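PDB 5HR4: MmeI from Methylophilus methylotrophus, which is a type IIL restriction-modification enzyme that binds DNA and probably transfers a methyl group from S-adenosyl-L-methionine to adenine N6 within it. Local coordinates for residues E167-L172 with L285-I290; F195-E200 with D281-D286. All blocks are in the same frame, centred on the assembly; numbering follows the deposited sequence.

Contact 1 (E167-L172 with L285-I290); sequences ERMGKL and LDWSRI. With CA (calcium ion), chain G.
The backbone oxygen of Leu285, a residue whose side chain meets Arg168, binds the calcium ion, with Leu285 O 2.2 Å from the metal. Gln158, Asp201 and the carbonyl of Cys283 share the ion with it, and water 1 is a further ligand, its oxygen 2.4 Å from the calcium ion. The carbonyl faces the metal, and the side chain packs on the neighbouring helix: with CG anti to its own carbonyl carbon (chi1 -53°), Leu285 sends CD1 to Arg168, 4.0 Å from NH1. The methyl comes to the edge of the guanidinium, near its plane, and the two side chains run at about a right angle to each other. A bend at chi3 (-87°) turns the end of the arginine, and the same NH1 makes a long, weak ion pair with Asp281. The arrangement illustrates how a metal-binding loop is set against a neighbouring helix, here the loop between helices 273-283 and 292-301 packed on helix 163-178. Deeper in, the contact becomes a Met-aromatic one. SD of Met169 approaches CH2 of Trp287 at 4.2 Å, and its line to the centroid of the six-membered ring, 5.2 Å long, leans 53° from the ring normal. The sulfur thus comes obliquely to the far end of the indole. At the other end, NE1 is satisfied by the carbonyl of Leu282, which limits how the buried ring can turn, and the backbone N of Trp287 is hydrogen-bonded to the carboxylate of the metal ligand Asp201. Leu194 and Leu197 of helix 183-200 pack against both Met169 and Trp287. Along the loop itself, Ser288 N reaches back to Asp286 OD1 in a weak bond of 3.4 Å.

Contact 2 (F195-E200 with D281-D286); sequences FCLFAE and DLCSLD. With CA (calcium ion), chain G.
The carboxylate of Glu200 is the flat group that meets Cys283, and it does so through one oxygen: OE2 lies 3.4 Å from Cys283 SG and 3.5 Å from Cys283 CB. The other oxygen, OE1, accepts a hydrogen bond from the backbone N of Gln211, so the two ends of the group have different tasks and its rotation is restrained. CG of Glu200 sits between the backbone N and the carbonyl carbon (chi1 64°), and from there the extended chain carries the carboxylate across to helix 273-283. The side chain of Phe210 packs against both Glu200 and Cys283.

Beside this polar patch, Leu197 places its two methyls on consecutive residues. CD1 rests against Leu282, 4.0 Å from CB, whereas CD2 meets Cys283, 3.5 Å from SG. This fork fits a close approach of the backbones, with Leu197 CA and Cys283 CA 6.0 Å apart. An alanine here would take away both methyls, and the likely result is a gap between the helices, with Leu282 and the Cys283 sulfur losing their apolar partner. Ser284 OG donates to Asp281 O at 2.9 Å, tying Ser284 back to a residue three earlier.

The residues that follow Leu282 also supply main-chain oxygens to calcium. Cys283 O is 2.3 Å from the ion, while Cys283 SG remains 6.4 Å from it; the cysteine is therefore a ligand through its backbone. Asp201, another ligand, follows Glu200 directly in the chain. The ligands named are all oxygens, as is usual for calcium, and the site is assembled here where helices 183-200 and 273-283 come together.

In the fold
Contacts 1 and 2 lie with centres about 7 Å apart and end on the same piece of chain, sharing Leu285, Asp286 and the calcium ion. Contact 2 is buried throughout and joins two helices; contact 1 is only partly buried, running from an exposed arginine to a buried methionine, which packs on a buried tryptophan of the loop. Their chemistry follows: leucine methyls on a leucine and a cysteine sulfur beside a buried carboxylate in contact 2; a Met-aromatic pair and an exposed guanidinium in contact 1. They also interlock, for Met169 CE packs on Leu197 CD1, 3.5 Å away, so helices 163-178 and 183-200, successive in the chain, meet within one core.

Contact 1 (E167-L172 with L285-I290)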
loop_
_atom_site.group_PDB
_atom_site.type_symbol
_atom_site.label_atom_id
_atom_site.label_comp_id
_atom_site.label_asym_id
_atom_site.label_seq_id
_atom_site.Cartn_x
_atom_site.Cartn_y
_atom_site.Cartn_z
ATOM N N GLU A 167 0.463 -15.070 -16.770
ATOM C CA GLU A 167 0.779 -13.957 -17.659
ATOM C C GLU A 167 0.452 -14.297 -19.111
ATOM O O GLU A 167 -0.034 -13.440 -19.856
ATOM C CB GLU A 167 2.251 -13.558 -17.489
ATOM C CG GLU A 167 2.551 -12.833 -16.158
ATOM C CD GLU A 167 4.049 -12.643 -15.890
ATOM O OE1 GLU A 167 4.857 -13.059 -16.750
ATOM O OE2 GLU A 167 4.417 -12.079 -14.824
ATOM N N ARG A 168 0.691 -15.546 -19.527
ATOM C CA ARG A 168 0.337 -15.959 -20.886
ATOM C C ARG A 168 -1.174 -15.966 -21.085
ATOM O O ARG A 168 -1.676 -15.538 -22.134
ATOM C CB ARG A 168 0.927 -17.341 -21.190
ATOM C CG ARG A 168 2.235 -17.288 -22.004
ATOM C CD ARG A 168 2.824 -18.675 -22.321
ATOM N NE ARG A 168 3.691 -19.165 -21.248
ATOM C CZ ARG A 168 3.493 -20.301 -20.585
ATOM N NH1 ARG A 168 2.461 -21.081 -20.897
ATOM N NH2 ARG A 168 4.328 -20.655 -19.616
ATOM N N MET A 169 -1.914 -16.449 -20.085
ATOM C CA MET A 169 -3.369 -16.405 -20.138
ATOM C C MET A 169 -3.873 -14.971 -20.226
ATOM O O MET A 169 -4.827 -14.683 -20.961
ATOM C CB MET A 169 -3.948 -17.117 -18.916
ATOM C CG MET A 169 -5.416 -16.858 -18.674
ATOM S SD MET A 169 -6.207 -18.188 -17.744
ATOM C CE MET A 169 -7.035 -19.005 -19.106
ATOM N N GLY A 170 -3.235 -14.057 -19.495
ATOM C CA GLY A 170 -3.554 -12.647 -19.640
ATOM C C GLY A 170 -3.379 -12.136 -21.059
ATOM O O GLY A 170 -4.195 -11.348 -21.543
ATOM N N LYS A 171 -2.320 -12.577 -21.752
ATOM C CA LYS A 171 -2.119 -12.086 -23.119
ATOM C C LYS A 171 -3.199 -12.627 -24.060
ATOM O O LYS A 171 -3.618 -11.940 -25.000
ATOM C CB LYS A 171 -0.713 -12.434 -23.630
ATOM N N LEU A 172 -3.672 -13.846 -23.811
ATOM C CA LEU A 172 -4.811 -14.370 -24.560
ATOM C C LEU A 172 -6.010 -13.450 -24.416
ATOM O O LEU A 172 -6.661 -13.093 -25.408
ATOM C CB LEU A 172 -5.155 -15.771 -24.063
ATOM C CG LEU A 172 -6.358 -16.404 -24.752
ATOM C CD1 LEU A 172 -6.002 -16.642 -26.194
ATOM C CD2 LEU A 172 -6.777 -17.706 -24.026
ATOM N N LEU A 285 -0.360 -27.560 -19.314
ATOM C CA LEU A 285 0.097 -27.423 -17.940
ATOM C C LEU A 285 -0.903 -28.064 -16.975
ATOM O O LEU A 285 -2.032 -28.413 -17.336
ATOM C CB LEU A 285 0.302 -25.955 -17.593
ATOM C CG LEU A 285 1.203 -25.184 -18.558
ATOM C CD1 LEU A 285 1.309 -23.720 -18.157
ATOM C CD2 LEU A 285 2.574 -25.816 -18.640
ATOM N N ASP A 286 -0.478 -28.222 -15.725
ATOM C CA ASP A 286 -1.319 -28.786 -14.676
ATOM C C ASP A 286 -1.852 -27.629 -13.835
ATOM O O ASP A 286 -1.088 -26.954 -13.138
ATOM C CB ASP A 286 -0.530 -29.787 -13.830
ATOM C CG ASP A 286 -1.406 -30.568 -12.858
ATOM O OD1 ASP A 286 -2.638 -30.640 -13.075
ATOM O OD2 ASP A 286 -0.858 -31.129 -11.877
ATOM N N TRP A 287 -3.157 -27.391 -13.911
ATOM C CA TRP A 287 -3.791 -26.316 -13.156
ATOM C C TRP A 287 -4.199 -26.753 -11.765
ATOM O O TRP A 287 -4.793 -25.960 -11.024
ATOM C CB TRP A 287 -4.996 -25.774 -13.941
ATOM C CG TRP A 287 -4.485 -25.115 -15.145
ATOM C CD1 TRP A 287 -4.015 -25.729 -16.259
ATOM C CD2 TRP A 287 -4.259 -23.720 -15.323
ATOM N NE1 TRP A 287 -3.543 -24.801 -17.145
ATOM C CE2 TRP A 287 -3.689 -23.554 -16.599
ATOM C CE3 TRP A 287 -4.514 -22.590 -14.544
ATOM C CZ2 TRP A 287 -3.372 -22.296 -17.123
ATOM C CZ3 TRP A 287 -4.198 -21.347 -15.059
ATOM C CH2 TRP A 287 -3.627 -21.211 -16.337
ATOM N N SER A 288 -3.823 -27.973 -11.379
ATOM C CA SER A 288 -4.355 -28.592 -10.175
ATOM C C SER A 288 -4.049 -27.772 -8.928
ATOM O O SER A 288 -4.918 -27.602 -8.063
ATOM C CB SER A 288 -3.797 -30.000 -10.039
ATOM O OG SER A 288 -4.621 -30.722 -9.162
ATOM N N ARG A 289 -2.827 -27.243 -8.822
ATOM C CA ARG A 289 -2.390 -26.517 -7.626
ATOM C C ARG A 289 -2.336 -25.028 -7.957
ATOM O O ARG A 289 -1.271 -24.415 -8.048
ATOM C CB ARG A 289 -1.029 -27.031 -7.143
ATOM C CG ARG A 289 -0.949 -28.511 -6.839
ATOM C CD ARG A 289 -1.502 -28.823 -5.460
ATOM N NE ARG A 289 -1.338 -30.236 -5.112
ATOM C CZ ARG A 289 -2.030 -30.864 -4.164
ATOM N NH1 ARG A 289 -2.942 -30.205 -3.462
ATOM N NH2 ARG A 289 -1.823 -32.154 -3.925
ATOM N N ILE A 290 -3.509 -24.442 -8.156
ATOM C CA ILE A 290 -3.624 -23.025 -8.481
ATOM C C ILE A 290 -3.809 -22.262 -7.181
ATOM O O ILE A 290 -4.580 -22.673 -6.310
ATOM C CB ILE A 290 -4.779 -22.753 -9.466
ATOM C CG1 ILE A 290 -4.900 -21.247 -9.737
ATOM C CG2 ILE A 290 -6.114 -23.319 -8.953
ATOM C CD1 ILE A 290 -5.746 -20.883 -10.955
HETATM CA CA CA G . -3.613 -29.771 -18.138
HETATM O O HOH W 1 -4.744 -31.108 -19.787
#

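Contact 2 (F195-E200 with D281-D286)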
loop_
_atom_site.group_PDB
_atom_site.type_symbol
_atom_site.label_atom_id
_atom_site.label_comp_id
_atom_site.label_asym_id
_atom_site.label_seq_id
_atom_site.Cartn_x
_atom_site.Cartn_y
_atom_site.Cartn_z
ATOM N N PHE A 195 -11.925 -22.100 -15.612
ATOM C CA PHE A 195 -12.544 -23.241 -14.951
ATOM C C PHE A 195 -12.328 -24.507 -15.761
ATOM O O PHE A 195 -12.048 -25.570 -15.205
ATOM C CB PHE A 195 -14.029 -22.979 -14.731
ATOM C CG PHE A 195 -14.781 -24.166 -14.216
ATOM C CD1 PHE A 195 -15.254 -25.134 -15.083
ATOM C CD2 PHE A 195 -15.030 -24.304 -12.866
ATOM C CE1 PHE A 195 -15.936 -26.218 -14.622
ATOM C CE2 PHE A 195 -15.724 -25.391 -12.389
ATOM C CZ PHE A 195 -16.181 -26.354 -13.269
ATOM N N CYS A 196 -12.442 -24.420 -17.079
ATOM C CA CYS A 196 -12.209 -25.616 -17.876
ATOM C C CYS A 196 -10.765 -26.097 -17.738
ATOM O O CYS A 196 -10.521 -27.307 -17.659
ATOM C CB CYS A 196 -12.580 -25.358 -19.336
ATOM S SG CYS A 196 -14.365 -25.215 -19.586
ATOM N N LEU A 197 -9.795 -25.173 -17.695
ATOM C CA LEU A 197 -8.408 -25.610 -17.577
ATOM C C LEU A 197 -8.179 -26.320 -16.252
ATOM O O LEU A 197 -7.530 -27.368 -16.204
ATOM C CB LEU A 197 -7.455 -24.427 -17.735
ATOM C CG LEU A 197 -7.464 -23.829 -19.139
ATOM C CD1 LEU A 197 -6.782 -22.498 -19.129
ATOM C CD2 LEU A 197 -6.788 -24.766 -20.115
ATOM N N PHE A 198 -8.753 -25.792 -15.174
ATOM C CA PHE A 198 -8.661 -26.460 -13.883
ATOM C C PHE A 198 -9.404 -27.796 -13.890
ATOM O O PHE A 198 -8.952 -28.773 -13.272
ATOM C CB PHE A 198 -9.209 -25.534 -12.797
ATOM C CG PHE A 198 -9.332 -26.181 -11.450
ATOM C CD1 PHE A 198 -8.227 -26.279 -10.612
ATOM C CD2 PHE A 198 -10.554 -26.694 -11.016
ATOM C CE1 PHE A 198 -8.333 -26.862 -9.343
ATOM C CE2 PHE A 198 -10.674 -27.275 -9.764
ATOM C CZ PHE A 198 -9.555 -27.364 -8.919
ATOM N N ALA A 199 -10.538 -27.863 -14.596
ATOM C CA ALA A 199 -11.419 -29.017 -14.473
ATOM C C ALA A 199 -10.836 -30.257 -15.135
ATOM O O ALA A 199 -11.016 -31.372 -14.627
ATOM C CB ALA A 199 -12.797 -28.706 -15.058
ATOM N N GLU A 200 -10.155 -30.107 -16.276
ATOM C CA GLU A 200 -9.655 -31.308 -16.939
ATOM C C GLU A 200 -8.455 -31.906 -16.210
ATOM O O GLU A 200 -8.153 -33.092 -16.402
ATOM C CB GLU A 200 -9.300 -31.027 -18.397
ATOM C CG GLU A 200 -8.164 -30.054 -18.619
ATOM C CD GLU A 200 -7.931 -29.817 -20.113
ATOM O OE1 GLU A 200 -8.407 -30.675 -20.900
ATOM O OE2 GLU A 200 -7.282 -28.800 -20.498
ATOM N N ASP A 281 -1.562 -24.574 -25.366
ATOM C CA ASP A 281 -0.411 -24.361 -24.502
ATOM C C ASP A 281 -0.821 -24.337 -23.036
ATOM O O ASP A 281 -0.199 -24.993 -22.195
ATOM C CB ASP A 281 0.255 -23.052 -24.891
ATOM C CG ASP A 281 1.714 -23.106 -24.750
ATOM O OD1 ASP A 281 2.182 -22.935 -23.603
ATOM O OD2 ASP A 281 2.378 -23.319 -25.790
ATOM N N LEU A 282 -1.857 -23.562 -22.708
ATOM C CA LEU A 282 -2.325 -23.522 -21.328
ATOM C C LEU A 282 -2.846 -24.889 -20.888
ATOM O O LEU A 282 -2.642 -25.300 -19.738
ATOM C CB LEU A 282 -3.396 -22.441 -21.174
ATOM C CG LEU A 282 -2.924 -20.985 -21.262
ATOM C CD1 LEU A 282 -4.094 -20.030 -21.148
ATOM C CD2 LEU A 282 -1.911 -20.691 -20.169
ATOM N N CYS A 283 -3.503 -25.620 -21.796
ATOM C CA CYS A 283 -4.040 -26.930 -21.423
ATOM C C CYS A 283 -2.936 -27.878 -20.992
ATOM O O CYS A 283 -3.119 -28.674 -20.065
ATOM C CB CYS A 283 -4.818 -27.560 -22.579
ATOM S SG CYS A 283 -6.343 -26.744 -23.006
ATOM N N SER A 284 -1.787 -27.825 -21.665
ATOM C CA SER A 284 -0.769 -28.829 -21.389
ATOM C C SER A 284 -0.144 -28.679 -20.006
ATOM O O SER A 284 0.527 -29.613 -19.556
ATOM C CB SER A 284 0.314 -28.798 -22.463
ATOM O OG SER A 284 1.048 -27.599 -22.386
ATOM N N LEU A 285 -0.360 -27.560 -19.314
ATOM C CA LEU A 285 0.097 -27.423 -17.940
ATOM C C LEU A 285 -0.903 -28.064 -16.975
ATOM O O LEU A 285 -2.032 -28.413 -17.336
ATOM C CB LEU A 285 0.302 -25.955 -17.593
ATOM C CG LEU A 285 1.203 -25.184 -18.558
ATOM C CD1 LEU A 285 1.309 -23.720 -18.157
ATOM C CD2 LEU A 285 2.574 -25.816 -18.640
ATOM N N ASP A 286 -0.478 -28.222 -15.725
ATOM C CA ASP A 286 -1.319 -28.786 -14.676
ATOM C C ASP A 286 -1.852 -27.629 -13.835
ATOM O O ASP A 286 -1.088 -26.954 -13.138
ATOM C CB ASP A 286 -0.530 -29.787 -13.830
ATOM C CG ASP A 286 -1.406 -30.568 -12.858
ATOM O OD1 ASP A 286 -2.638 -30.640 -13.075
ATOM O OD2 ASP A 286 -0.858 -31.129 -11.877
HETATM CA CA CA G . -3.613 -29.771 -18.138
HETATM O O HOH W 1 -4.744 -31.108 -19.787
#